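PDB 5B7H: LysR family transcriptional regulator from Vibrio vulnificus, which probably regulates transcription as a LysR-type, OxyR-like DNA-binding factor responding to hydrogen peroxide, this chain being its regulatory domain without the DNA-binding part. Local coordinates for residues A[13-18]-A[204-210]; A[29-33]-A[168-172]; A[37-42]-A[214-218]; A[67-73]-A[192-198]; A[114-118]-A[160-164]. The protein carries 1 engineered substitution. All coordinates share one frame; numbering follows the deposited sequence.

Interaction 1 of 5, residues A[13-18]-A[204-210]; sequences SMQGQL and RSKTFNQ
S13 faces the first turns of helix 205-217 with both its hydroxyl and its carbonyl. The hydroxyl lies between two side chains that are one helical turn apart. S13 OG donates to Q210 OE1 at 2.7 Å, in the plane of the amide carbonyl. K206 NZ donates to the same S13 OG at 3.2 Å, from a chain bent near its end. With chi1 at 61°, OG of S13 sits between the backbone N and the carbonyl carbon and reaches both partners. The carbonyl is held separately. T207 OG1 donates to S13 O at 2.8 Å, coming from above the carbonyl plane.

M14 and Q210 run past each other in opposite directions. The M14 chain is folded at chi2 and chi3, which lays its sulfur alongside the amide, with M14 SD 3.5 Å from Q210 CD. M14 SD also meets the methyl of T207, at 3.7 Å from CG2.

At the other end R204, in the N-cap position, reaches back to the strand. R204 NH1 donates to Q17 O at 2.8 Å and 168°, in the guanidinium plane, while the bond from NH2 to that oxygen is weak. L18 CD1 lies over one face of the guanidinium, 3.6 Å from R204 NH1. The same methyl approaches the edge of the F208 ring, 3.9 Å from CE1.

The polar bonds therefore grip backbone carbonyls and one serine hydroxyl. They tie the loop before strand 16-22, and Q17 on the strand, to the start of helix 205-217, while M14 and L18 supply the apolar filling.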
# COMPACT_ATOMS: atom_id res chain seq x y z
N SER A 13 -17.13 27.01 -2.64
CA SER A 13 -16.75 25.96 -3.58
C SER A 13 -15.91 24.83 -2.96
O SER A 13 -15.89 23.70 -3.49
CB SER A 13 -16.04 26.54 -4.81
OG SER A 13 -14.84 27.21 -4.45
N MET A 14 -15.19 25.10 -1.85
CA MET A 14 -14.52 24.03 -1.11
C MET A 14 -15.38 23.42 -0.04
O MET A 14 -14.86 22.99 1.00
CB MET A 14 -13.18 24.48 -0.51
CG MET A 14 -12.45 25.33 -1.42
SD MET A 14 -12.09 24.31 -2.84
CE MET A 14 -10.89 23.04 -2.38
N GLN A 15 -16.69 23.40 -0.24
CA GLN A 15 -17.60 22.75 0.67
C GLN A 15 -18.17 21.51 -0.00
O GLN A 15 -18.22 21.40 -1.23
CB GLN A 15 -18.72 23.70 1.11
CG GLN A 15 -18.20 24.95 1.78
CD GLN A 15 -19.18 25.52 2.78
OE1 GLN A 15 -19.99 24.79 3.36
NE2 GLN A 15 -19.11 26.83 2.98
N GLY A 16 -18.60 20.57 0.82
CA GLY A 16 -19.33 19.45 0.30
C GLY A 16 -18.41 18.27 0.04
O GLY A 16 -17.34 18.15 0.64
N GLN A 17 -18.77 17.43 -0.90
CA GLN A 17 -18.08 16.16 -1.08
C GLN A 17 -17.35 16.15 -2.41
O GLN A 17 -17.84 16.68 -3.41
CB GLN A 17 -19.10 15.07 -1.03
CG GLN A 17 -18.61 13.70 -1.19
CD GLN A 17 -19.76 12.74 -1.10
OE1 GLN A 17 -20.19 12.37 0.00
NE2 GLN A 17 -20.28 12.33 -2.26
N LEU A 18 -16.15 15.56 -2.42
CA LEU A 18 -15.37 15.38 -3.64
C LEU A 18 -14.91 13.93 -3.67
O LEU A 18 -14.42 13.44 -2.64
CB LEU A 18 -14.18 16.32 -3.58
CG LEU A 18 -13.45 16.72 -4.83
CD1 LEU A 18 -14.46 17.42 -5.72
CD2 LEU A 18 -12.33 17.67 -4.42
N ARG A 204 -16.95 22.00 -11.46
CA ARG A 204 -16.22 22.16 -10.21
C ARG A 204 -14.78 22.64 -10.42
O ARG A 204 -13.94 22.44 -9.56
CB ARG A 204 -16.29 20.89 -9.40
CG ARG A 204 -17.73 20.40 -9.37
CD ARG A 204 -17.93 19.38 -8.30
NE ARG A 204 -17.62 19.92 -6.99
CZ ARG A 204 -17.65 19.21 -5.86
NH1 ARG A 204 -17.98 17.92 -5.92
NH2 ARG A 204 -17.35 19.77 -4.69
N SER A 205 -14.49 23.33 -11.52
CA SER A 205 -13.10 23.66 -11.82
C SER A 205 -12.54 24.68 -10.83
O SER A 205 -11.34 24.67 -10.57
CB SER A 205 -12.97 24.20 -13.23
OG SER A 205 -13.87 25.27 -13.36
N LYS A 206 -13.39 25.55 -10.26
CA LYS A 206 -12.90 26.43 -9.20
C LYS A 206 -12.40 25.62 -8.00
O LYS A 206 -11.36 25.95 -7.40
CB LYS A 206 -14.03 27.41 -8.81
CG LYS A 206 -13.69 28.37 -7.69
CD LYS A 206 -14.47 29.69 -7.83
CE LYS A 206 -14.98 30.20 -6.45
NZ LYS A 206 -13.97 30.17 -5.34
N THR A 207 -13.13 24.56 -7.62
CA THR A 207 -12.68 23.66 -6.57
C THR A 207 -11.36 22.99 -6.95
O THR A 207 -10.44 22.91 -6.14
CB THR A 207 -13.75 22.59 -6.32
OG1 THR A 207 -14.99 23.25 -6.06
CG2 THR A 207 -13.40 21.73 -5.16
N PHE A 208 -11.25 22.51 -8.20
CA PHE A 208 -10.05 21.77 -8.60
C PHE A 208 -8.83 22.67 -8.60
O PHE A 208 -7.75 22.23 -8.18
CB PHE A 208 -10.23 21.14 -9.97
CG PHE A 208 -11.39 20.17 -10.06
CD1 PHE A 208 -11.80 19.41 -8.95
CD2 PHE A 208 -12.12 20.07 -11.24
CE1 PHE A 208 -12.92 18.55 -9.07
CE2 PHE A 208 -13.21 19.21 -11.37
CZ PHE A 208 -13.62 18.45 -10.27
N ASN A 209 -9.00 23.93 -9.02
CA ASN A 209 -7.85 24.83 -9.03
C ASN A 209 -7.42 25.18 -7.60
O ASN A 209 -6.22 25.25 -7.32
CB ASN A 209 -8.12 26.05 -9.91
CG ASN A 209 -8.00 25.74 -11.42
OD1 ASN A 209 -7.05 25.10 -11.87
ND2 ASN A 209 -8.97 26.21 -12.19
N GLN A 210 -8.36 25.36 -6.66
CA GLN A 210 -7.96 25.57 -5.25
C GLN A 210 -7.26 24.34 -4.69
O GLN A 210 -6.29 24.46 -3.94
CB GLN A 210 -9.15 25.87 -4.34
CG GLN A 210 -9.76 27.25 -4.57
CD GLN A 210 -11.05 27.46 -3.81
OE1 GLN A 210 -12.15 27.19 -4.33
NE2 GLN A 210 -10.94 27.94 -2.57

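Interaction 2 of 5, residues A[29-33]-A[168-172]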
# COMPACT_ATOMS: atom_id res chain seq x y z
N PHE A 29 1.22 8.32 0.52
CA PHE A 29 2.18 9.31 0.99
C PHE A 29 1.51 10.69 0.96
O PHE A 29 1.12 11.21 2.01
CB PHE A 29 3.42 9.20 0.11
CG PHE A 29 3.85 7.74 -0.14
CD1 PHE A 29 4.20 6.90 0.93
CD2 PHE A 29 3.84 7.22 -1.42
CE1 PHE A 29 4.57 5.57 0.72
CE2 PHE A 29 4.20 5.90 -1.65
CZ PHE A 29 4.56 5.07 -0.58
N LEU A 30 1.26 11.22 -0.23
CA LEU A 30 0.80 12.60 -0.36
C LEU A 30 -0.57 12.82 0.26
O LEU A 30 -0.85 13.91 0.77
CB LEU A 30 0.76 12.95 -1.85
CG LEU A 30 0.15 14.27 -2.28
CD1 LEU A 30 1.01 15.43 -1.78
CD2 LEU A 30 0.07 14.31 -3.84
N LEU A 31 -1.48 11.82 0.19
CA LEU A 31 -2.84 12.08 0.67
C LEU A 31 -2.92 12.25 2.17
O LEU A 31 -3.83 12.95 2.64
CB LEU A 31 -3.81 10.99 0.20
CG LEU A 31 -3.96 10.92 -1.33
CD1 LEU A 31 -4.99 9.78 -1.63
CD2 LEU A 31 -4.44 12.24 -1.94
N CYS A 32 -1.99 11.67 2.92
CA CYS A 32 -1.97 11.90 4.36
C CYS A 32 -1.80 13.39 4.62
O CYS A 32 -2.52 13.99 5.43
CB CYS A 32 -0.79 11.15 4.98
SG CYS A 32 -0.90 9.34 4.95
N ASP A 33 -0.84 14.00 3.90
CA ASP A 33 -0.55 15.43 4.09
C ASP A 33 -1.72 16.27 3.60
O ASP A 33 -2.09 17.27 4.24
CB ASP A 33 0.70 15.82 3.27
CG ASP A 33 1.97 15.07 3.67
OD1 ASP A 33 2.76 14.78 2.73
OD2 ASP A 33 2.17 14.80 4.88
N MET A 168 8.63 11.15 -2.30
CA MET A 168 7.57 11.25 -1.30
C MET A 168 7.45 9.99 -0.45
O MET A 168 7.00 10.06 0.70
CB MET A 168 6.23 11.64 -1.94
CG MET A 168 5.73 10.61 -2.95
SD MET A 168 4.02 10.96 -3.51
CE MET A 168 4.27 12.51 -4.39
N ALA A 169 7.81 8.83 -1.00
CA ALA A 169 7.78 7.61 -0.18
C ALA A 169 8.85 7.65 0.90
O ALA A 169 8.59 7.25 2.06
CB ALA A 169 7.93 6.38 -1.08
N ILE A 170 10.06 8.10 0.53
CA ILE A 170 11.12 8.24 1.52
C ILE A 170 10.72 9.21 2.61
O ILE A 170 10.92 8.93 3.82
CB ILE A 170 12.41 8.71 0.83
CG1 ILE A 170 12.83 7.68 -0.22
CG2 ILE A 170 13.49 8.87 1.86
CD1 ILE A 170 14.02 8.16 -1.06
N ASP A 171 10.13 10.34 2.21
CA ASP A 171 9.76 11.37 3.19
C ASP A 171 8.66 10.90 4.15
O ASP A 171 8.54 11.47 5.24
CB ASP A 171 9.28 12.60 2.44
CG ASP A 171 10.42 13.31 1.70
OD1 ASP A 171 10.13 14.22 0.87
OD2 ASP A 171 11.61 13.00 1.92
N HIS A 172 7.94 9.85 3.79
CA HIS A 172 6.86 9.26 4.57
C HIS A 172 7.25 7.96 5.25
O HIS A 172 6.38 7.22 5.73
CB HIS A 172 5.61 9.11 3.68
CG HIS A 172 4.81 10.38 3.62
ND1 HIS A 172 3.86 10.69 4.57
CD2 HIS A 172 4.87 11.43 2.78
CE1 HIS A 172 3.36 11.89 4.31
NE2 HIS A 172 3.95 12.36 3.22
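A histidine-carboxylate pair, H172 with D33, joins helix 27-41 to the residue that follows helix 167-171. H172 NE2 donates to D33 OD1 at 2.7 Å and 149°. The acceptor lies in the plane of the imidazole. On the aspartate the donor comes from the syn side but tilted out of the carboxylate plane, and the two flat groups are turned 40° against each other. The negative carboxylate would probably polarise the ring.

The backbone carbonyl of F29 sits over one face of the same imidazole, with F29 O 3.3 Å from H172 NE2. The angle is too poor for a hydrogen bond, so D33 alone takes the proton of NE2 across this contact. One edge and one face of the ring are thus met by helix 27-41.

The F29 ring turns toward helix 167-171 and lies flat against its backbone. A169 CA stands 3.8 Å from the centroid of the F29 ring, 9° off the normal, a CH-pi contact. A169 CB adds a touch at 3.7 Å to F29 CZ. M168 crosses F29 at about a right angle. Its chain bends at chi3, which leaves SD 4.1 Å from F29 CB and 4.2 Å from L30 CB.

M168 N is hydrogen-bonded to D88 of strand 81-95, and Q154 of the second subunit packs on L31 and C32.

The contact sets helix 27-41 of one lobe against helix 167-171 of the other, near the crossing strands 81-95 and 180-198, as in type II periplasmic-binding-protein-like LysR regulatory domains.

Interaction 3 of 5, residues A[37-42]-A[214-218]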
# COMPACT_ATOMS: atom_id res chain seq x y z
N GLU A 37 -4.03 19.03 5.74
CA GLU A 37 -4.14 20.42 5.32
C GLU A 37 -5.59 20.82 5.09
O GLU A 37 -6.01 21.89 5.54
CB GLU A 37 -3.30 20.64 4.07
CG GLU A 37 -3.27 22.07 3.60
CD GLU A 37 -2.31 22.96 4.38
OE1 GLU A 37 -1.95 22.64 5.54
OE2 GLU A 37 -1.93 24.01 3.82
N ILE A 38 -6.37 19.99 4.39
CA ILE A 38 -7.77 20.37 4.16
C ILE A 38 -8.61 20.34 5.44
O ILE A 38 -9.56 21.15 5.57
CB ILE A 38 -8.43 19.60 3.03
CG1 ILE A 38 -8.60 18.15 3.39
CG2 ILE A 38 -7.65 19.81 1.69
CD1 ILE A 38 -9.57 17.49 2.39
N ASN A 39 -8.26 19.48 6.41
CA ASN A 39 -9.02 19.46 7.66
C ASN A 39 -9.04 20.85 8.29
O ASN A 39 -10.05 21.27 8.86
CB ASN A 39 -8.39 18.46 8.62
CG ASN A 39 -8.85 17.03 8.38
OD1 ASN A 39 -9.73 16.76 7.57
ND2 ASN A 39 -8.22 16.11 9.11
N GLN A 40 -7.92 21.56 8.21
CA GLN A 40 -7.81 22.88 8.80
C GLN A 40 -8.29 23.97 7.85
O GLN A 40 -9.10 24.84 8.23
CB GLN A 40 -6.36 23.11 9.17
CG GLN A 40 -6.21 24.49 9.83
CD GLN A 40 -4.81 24.79 10.22
OE1 GLN A 40 -3.91 24.78 9.38
NE2 GLN A 40 -4.60 25.07 11.50
N ARG A 41 -7.84 23.92 6.59
CA ARG A 41 -8.08 25.04 5.69
C ARG A 41 -9.45 25.00 5.04
O ARG A 41 -10.02 26.07 4.73
CB ARG A 41 -6.97 25.07 4.64
CG ARG A 41 -5.61 25.41 5.26
CD ARG A 41 -4.50 25.39 4.21
NE ARG A 41 -4.86 26.15 3.01
CZ ARG A 41 -4.08 26.26 1.94
NH1 ARG A 41 -4.49 26.97 0.89
NH2 ARG A 41 -2.91 25.64 1.91
N PHE A 42 -10.01 23.81 4.83
CA PHE A 42 -11.30 23.65 4.17
C PHE A 42 -12.08 22.60 4.96
O PHE A 42 -12.31 21.49 4.48
CB PHE A 42 -11.13 23.24 2.71
CG PHE A 42 -10.28 24.19 1.92
CD1 PHE A 42 -10.75 25.46 1.63
CD2 PHE A 42 -9.01 23.84 1.51
CE1 PHE A 42 -9.96 26.37 0.92
CE2 PHE A 42 -8.22 24.75 0.78
CZ PHE A 42 -8.69 26.01 0.50
N VAL A 214 -3.29 23.80 -3.12
CA VAL A 214 -2.96 23.11 -1.87
C VAL A 214 -1.94 22.00 -2.10
O VAL A 214 -0.93 21.89 -1.39
CB VAL A 214 -4.25 22.55 -1.23
CG1 VAL A 214 -3.87 21.70 -0.02
CG2 VAL A 214 -5.17 23.68 -0.78
N VAL A 215 -2.16 21.18 -3.13
CA VAL A 215 -1.26 20.07 -3.39
C VAL A 215 0.11 20.59 -3.79
O VAL A 215 1.13 20.05 -3.36
CB VAL A 215 -1.86 19.16 -4.48
CG1 VAL A 215 -0.86 18.07 -4.89
CG2 VAL A 215 -3.15 18.56 -3.97
N SER A 216 0.15 21.66 -4.60
CA SER A 216 1.43 22.22 -5.00
C SER A 216 2.28 22.61 -3.78
O SER A 216 3.51 22.46 -3.81
CB SER A 216 1.19 23.42 -5.93
OG SER A 216 0.94 24.61 -5.20
N GLU A 217 1.63 23.04 -2.69
CA GLU A 217 2.38 23.42 -1.49
C GLU A 217 2.92 22.22 -0.72
O GLU A 217 3.83 22.38 0.10
CB GLU A 217 1.50 24.32 -0.60
CG GLU A 217 1.16 25.67 -1.23
CD GLU A 217 -0.16 26.28 -0.71
OE1 GLU A 217 -0.69 25.80 0.32
OE2 GLU A 217 -0.68 27.23 -1.34
N LEU A 218 2.43 21.02 -0.99
CA LEU A 218 2.91 19.80 -0.33
C LEU A 218 4.04 19.12 -1.07
O LEU A 218 4.56 18.11 -0.58
CB LEU A 218 1.76 18.80 -0.24
CG LEU A 218 0.57 19.37 0.55
CD1 LEU A 218 -0.61 18.46 0.41
CD2 LEU A 218 0.94 19.56 2.01
O HOH W 1 -0.89 22.92 1.27
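V214 forms the tight part of this contact, wedged among E37, R41 and F42. V214 CG2 points into the edge of the F42 ring, 3.6 Å from CE2. The same methyl lies over one face of the R41 guanidinium, 3.8 Å from NH1. Its other methyl, CG1, meets E37 CG at 3.7 Å. With V214 CG1 anti to the backbone N (chi1 173°), the two branches are split between these partners.

The outer side is polar. R41 NH2 holds two carboxylates in its guanidinium plane. It donates to E37 OE2 at 2.7 Å, nearly straight at 170°. It also donates to E217 OE1 at 2.7 Å and 152°, using the syn lone pair, and the two flat groups are nearly coplanar. The shared arginine probably offsets the repulsion between E37 OE2 and E217 OE1, 4.1 Å apart. A water lies 2.9 Å from V214 O. E37 has a second conformer, so its contacts here are less certain.

On the far side of helix 27-41, N39 bonds to A157 O of the second subunit. Helices 27-41 and 205-217 thus pack together in the first lobe of the LysR regulatory domain, joined outside by the E37-R41-E217 salt-bridge network.

Interaction 4 of 5, residues A[67-73]-A[192-198]; sequences DVLILAL and RDIGLVW
L71 and G195 form a hydrogen-bonded antiparallel pair at the middle of this contact. L71 N donates to G195 O and G195 N to L71 O, both at 2.9 Å. L69 and V197 make the same two-way pair. At the end, L73 N donates to D193 O at 2.9 Å. The return link there runs through a water, which donates to L73 O at 2.6 Å and accepts from D193 N. The strand axes are 147° apart, so the ladder is clearly twisted.

Side chains pack on both faces. On one face I70 and L196 lie side by side and point the same way, with I70 CG1 3.9 Å from L196 CD1. The other branch, I70 CG2, crosses to I194 CG2 at 3.9 Å. On the opposite face L71 meets V197 at about a right angle, CD1 to CG2 at 3.9 Å. L73 CD1 reaches over the bare G195 CA at 4.1 Å.

The next shell fixes the ends. R192 passes A72 CB with its CD, and its guanidinium forms a salt bridge to D88 and a hydrogen bond to T25. D67 OD2 accepts from K19 N of strand 16-22, the next strand of the sheet. Helix 27-41 packs on I70 through L30 and L31, and helix 205-217 packs on L196 through L211.

A late strand set antiparallel beside the third strand, in the order 2-1-3-6, is the hallmark of the type II periplasmic-binding-protein fold shared by LysR regulatory domains.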
# COMPACT_ATOMS: atom_id res chain seq x y z
N ASP A 67 -14.51 12.64 -9.39
CA ASP A 67 -14.46 14.05 -9.80
C ASP A 67 -13.09 14.48 -10.28
O ASP A 67 -13.00 15.31 -11.16
CB ASP A 67 -14.80 14.97 -8.61
CG ASP A 67 -16.23 14.82 -8.15
OD1 ASP A 67 -17.12 15.09 -8.99
OD2 ASP A 67 -16.49 14.44 -6.98
N VAL A 68 -12.01 13.99 -9.68
CA VAL A 68 -10.68 14.48 -9.98
C VAL A 68 -9.69 13.39 -9.59
O VAL A 68 -9.96 12.58 -8.70
CB VAL A 68 -10.41 15.81 -9.23
CG1 VAL A 68 -10.47 15.60 -7.69
CG2 VAL A 68 -9.11 16.49 -9.63
N LEU A 69 -8.56 13.37 -10.27
CA LEU A 69 -7.49 12.41 -10.01
C LEU A 69 -6.22 13.16 -9.67
O LEU A 69 -5.98 14.26 -10.18
CB LEU A 69 -7.17 11.55 -11.26
CG LEU A 69 -8.39 10.95 -11.99
CD1 LEU A 69 -7.92 10.21 -13.27
CD2 LEU A 69 -9.16 10.02 -11.01
N ILE A 70 -5.39 12.53 -8.85
CA ILE A 70 -4.00 12.92 -8.68
C ILE A 70 -3.19 11.79 -9.30
O ILE A 70 -3.24 10.63 -8.82
CB ILE A 70 -3.63 13.19 -7.21
CG1 ILE A 70 -4.45 14.37 -6.66
CG2 ILE A 70 -2.13 13.41 -7.12
CD1 ILE A 70 -4.22 14.66 -5.09
N LEU A 71 -2.48 12.12 -10.37
CA LEU A 71 -1.73 11.16 -11.16
C LEU A 71 -0.27 11.58 -11.22
O LEU A 71 0.08 12.74 -11.00
CB LEU A 71 -2.26 11.10 -12.62
CG LEU A 71 -3.71 10.65 -12.86
CD1 LEU A 71 -3.99 10.50 -14.33
CD2 LEU A 71 -3.95 9.31 -12.17
N ALA A 72 0.58 10.61 -11.55
CA ALA A 72 1.91 10.92 -12.09
C ALA A 72 1.81 11.13 -13.61
O ALA A 72 1.16 10.35 -14.32
CB ALA A 72 2.89 9.79 -11.75
N LEU A 73 2.42 12.22 -14.08
CA LEU A 73 2.37 12.58 -15.49
C LEU A 73 3.78 12.54 -16.08
O LEU A 73 4.76 12.71 -15.35
CB LEU A 73 1.76 13.98 -15.65
CG LEU A 73 0.30 14.11 -15.19
CD1 LEU A 73 -0.11 15.59 -15.46
CD2 LEU A 73 -0.69 13.16 -15.86
N ARG A 192 9.45 12.76 -11.40
CA ARG A 192 8.16 12.62 -12.09
C ARG A 192 7.32 13.85 -11.77
O ARG A 192 7.36 14.39 -10.66
CB ARG A 192 7.39 11.31 -11.73
CG ARG A 192 7.12 11.19 -10.23
CD ARG A 192 6.37 9.90 -9.96
NE ARG A 192 6.15 9.82 -8.53
CZ ARG A 192 5.36 8.92 -7.94
NH1 ARG A 192 4.70 8.01 -8.66
NH2 ARG A 192 5.20 8.93 -6.62
N ASP A 193 6.56 14.33 -12.75
CA ASP A 193 5.56 15.36 -12.51
C ASP A 193 4.35 14.75 -11.81
O ASP A 193 3.98 13.59 -12.04
CB ASP A 193 5.07 15.94 -13.83
CG ASP A 193 5.99 16.97 -14.43
OD1 ASP A 193 6.77 17.66 -13.71
OD2 ASP A 193 5.92 17.13 -15.69
N ILE A 194 3.74 15.52 -10.92
CA ILE A 194 2.50 15.15 -10.28
C ILE A 194 1.45 16.14 -10.77
O ILE A 194 1.70 17.35 -10.81
CB ILE A 194 2.66 15.28 -8.75
CG1 ILE A 194 3.88 14.47 -8.25
CG2 ILE A 194 1.33 14.87 -8.03
CD1 ILE A 194 3.79 13.03 -8.52
N GLY A 195 0.27 15.63 -11.09
CA GLY A 195 -0.75 16.56 -11.55
C GLY A 195 -2.15 16.15 -11.15
O GLY A 195 -2.39 15.03 -10.72
N LEU A 196 -3.06 17.11 -11.30
CA LEU A 196 -4.48 16.88 -11.11
C LEU A 196 -5.12 16.77 -12.49
O LEU A 196 -4.74 17.49 -13.42
CB LEU A 196 -5.19 18.00 -10.34
CG LEU A 196 -5.13 17.80 -8.80
CD1 LEU A 196 -3.66 17.86 -8.26
CD2 LEU A 196 -6.08 18.84 -8.11
N VAL A 197 -6.12 15.91 -12.61
CA VAL A 197 -6.78 15.64 -13.90
C VAL A 197 -8.28 15.59 -13.67
O VAL A 197 -8.75 14.91 -12.75
CB VAL A 197 -6.31 14.29 -14.48
CG1 VAL A 197 -6.96 14.02 -15.87
CG2 VAL A 197 -4.77 14.32 -14.66
N TRP A 198 -9.06 16.22 -14.57
CA TRP A 198 -10.52 16.28 -14.39
C TRP A 198 -11.19 16.42 -15.75
O TRP A 198 -10.53 16.60 -16.77
CB TRP A 198 -10.98 17.39 -13.46
CG TRP A 198 -10.64 18.80 -13.90
CD1 TRP A 198 -11.45 19.64 -14.62
CD2 TRP A 198 -9.46 19.54 -13.56
NE1 TRP A 198 -10.84 20.90 -14.76
CE2 TRP A 198 -9.61 20.84 -14.12
CE3 TRP A 198 -8.28 19.23 -12.88
CZ2 TRP A 198 -8.61 21.84 -14.00
CZ3 TRP A 198 -7.28 20.24 -12.75
CH2 TRP A 198 -7.48 21.53 -13.31
O HOH W 2 7.31 13.05 -15.28

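Interaction 5 of 5, residues A[114-118]-A[160-164]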
# COMPACT_ATOMS: atom_id res chain seq x y z
N GLU A 114 20.18 -8.35 -14.39
CA GLU A 114 18.98 -8.72 -13.61
C GLU A 114 19.03 -8.22 -12.18
O GLU A 114 18.40 -8.80 -11.29
CB GLU A 114 18.72 -10.24 -13.58
CG GLU A 114 18.79 -10.92 -14.92
CD GLU A 114 18.19 -12.33 -14.94
OE1 GLU A 114 17.90 -12.81 -16.05
OE2 GLU A 114 17.99 -12.94 -13.87
N SER A 115 19.74 -7.13 -11.91
CA SER A 115 19.78 -6.61 -10.54
C SER A 115 18.78 -5.50 -10.26
O SER A 115 18.63 -5.11 -9.10
CB SER A 115 21.19 -6.12 -10.18
OG SER A 115 21.59 -5.06 -11.07
N VAL A 116 18.12 -4.97 -11.28
CA VAL A 116 17.18 -3.86 -11.10
C VAL A 116 15.78 -4.44 -11.08
O VAL A 116 15.33 -5.00 -12.09
CB VAL A 116 17.33 -2.83 -12.22
CG1 VAL A 116 16.27 -1.73 -12.04
CG2 VAL A 116 18.71 -2.28 -12.19
N PHE A 117 15.07 -4.30 -9.97
CA PHE A 117 13.70 -4.80 -9.86
C PHE A 117 12.74 -3.65 -10.13
O PHE A 117 13.00 -2.50 -9.74
CB PHE A 117 13.44 -5.37 -8.44
CG PHE A 117 14.07 -6.72 -8.22
CD1 PHE A 117 13.28 -7.88 -8.31
CD2 PHE A 117 15.47 -6.85 -8.01
CE1 PHE A 117 13.84 -9.16 -8.08
CE2 PHE A 117 16.05 -8.12 -7.80
CZ PHE A 117 15.24 -9.27 -7.85
N LEU A 118 11.67 -3.94 -10.87
CA LEU A 118 10.69 -2.92 -11.25
C LEU A 118 9.28 -3.46 -11.06
O LEU A 118 9.06 -4.67 -11.15
CB LEU A 118 10.78 -2.55 -12.74
CG LEU A 118 12.15 -1.95 -13.09
CD1 LEU A 118 12.30 -1.87 -14.61
CD2 LEU A 118 12.36 -0.57 -12.46
N LEU A 160 18.38 -8.29 -2.79
CA LEU A 160 18.27 -8.92 -4.11
C LEU A 160 18.73 -7.99 -5.23
O LEU A 160 19.05 -8.46 -6.33
CB LEU A 160 16.85 -9.44 -4.34
CG LEU A 160 16.31 -10.36 -3.24
CD1 LEU A 160 14.95 -10.96 -3.68
CD2 LEU A 160 17.38 -11.46 -2.91
N GLY A 161 18.82 -6.69 -4.97
CA GLY A 161 19.25 -5.79 -6.02
C GLY A 161 18.86 -4.38 -5.68
O GLY A 161 18.95 -3.96 -4.51
N THR A 162 18.47 -3.60 -6.67
CA THR A 162 18.22 -2.17 -6.45
C THR A 162 16.92 -1.79 -7.16
O THR A 162 16.38 -2.56 -7.96
CB THR A 162 19.40 -1.34 -6.98
OG1 THR A 162 19.21 0.04 -6.65
CG2 THR A 162 19.59 -1.45 -8.52
N THR A 163 16.41 -0.61 -6.86
CA THR A 163 15.25 -0.12 -7.61
C THR A 163 15.18 1.39 -7.43
O THR A 163 15.97 1.99 -6.70
CB THR A 163 13.96 -0.78 -7.09
OG1 THR A 163 12.92 -0.57 -8.08
CG2 THR A 163 13.52 -0.20 -5.71
N PHE A 164 14.23 1.99 -8.13
CA PHE A 164 13.91 3.42 -8.08
C PHE A 164 12.72 3.65 -7.18
O PHE A 164 11.71 2.94 -7.28
CB PHE A 164 13.56 3.96 -9.48
CG PHE A 164 14.59 3.62 -10.55
CD1 PHE A 164 14.40 2.56 -11.42
CD2 PHE A 164 15.75 4.38 -10.69
CE1 PHE A 164 15.31 2.29 -12.41
CE2 PHE A 164 16.69 4.10 -11.68
CZ PHE A 164 16.48 3.04 -12.53
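F117 leans along the backbone of 160-164. CB of F117 lies 4.1 Å from T162 O. With chi1 at -75° the ring is carried back toward L160. There F117 CE2 meets L160 O at 3.4 Å, and that oxygen lies at the ring edge, near its plane. F117 CE2 also touches L160 CB at 3.8 Å. CZ, the tip, stays against the same CB at 3.9 Å.

Backbone bonds hold the two segments together beside the ring. T162 N donates to S115 O, and F117 N donates to T162 O at 3.0 Å. G161 CA comes within 3.2 Å of S115 O, a close approach that glycine permits. T163 OG1 donates to F117 O at 2.5 Å, an unusually short and doubtful value. Further along, L118 CD2 meets the edge of the F164 ring, 3.9 Å from CD1.

L152 of helix 149-157 packs on F117, and L48 of the second subunit also reaches it. N46 of that subunit packs on L160.

A single beta bridge, V116 with T162, thus joins a loop to the approach of strand 163-166 in the second lobe of the LysR regulatory domain, next to the subunit interface.

How the interactions relate
Interactions 1, 3 and 4 cluster in one lobe, with centres 12 to 16 Å apart, and all three touch one another. Interactions 1 and 3 share helix 205-217, and interactions 2 and 3 share helix 27-41. Strands 16-22 and 68-73 of interactions 1 and 4 are sheet neighbours. The C-terminal part of the chain thus returns to close on its start. Interaction 5 lies entirely between the two segments of each other contact along the chain. Its centre is about 41 Å from that of interaction 1, in the far lobe. Interaction 2 stands between the two ends, and helix 167-171 directly follows strand 163-166. Interactions 2, 3 and 5 also reach the second subunit.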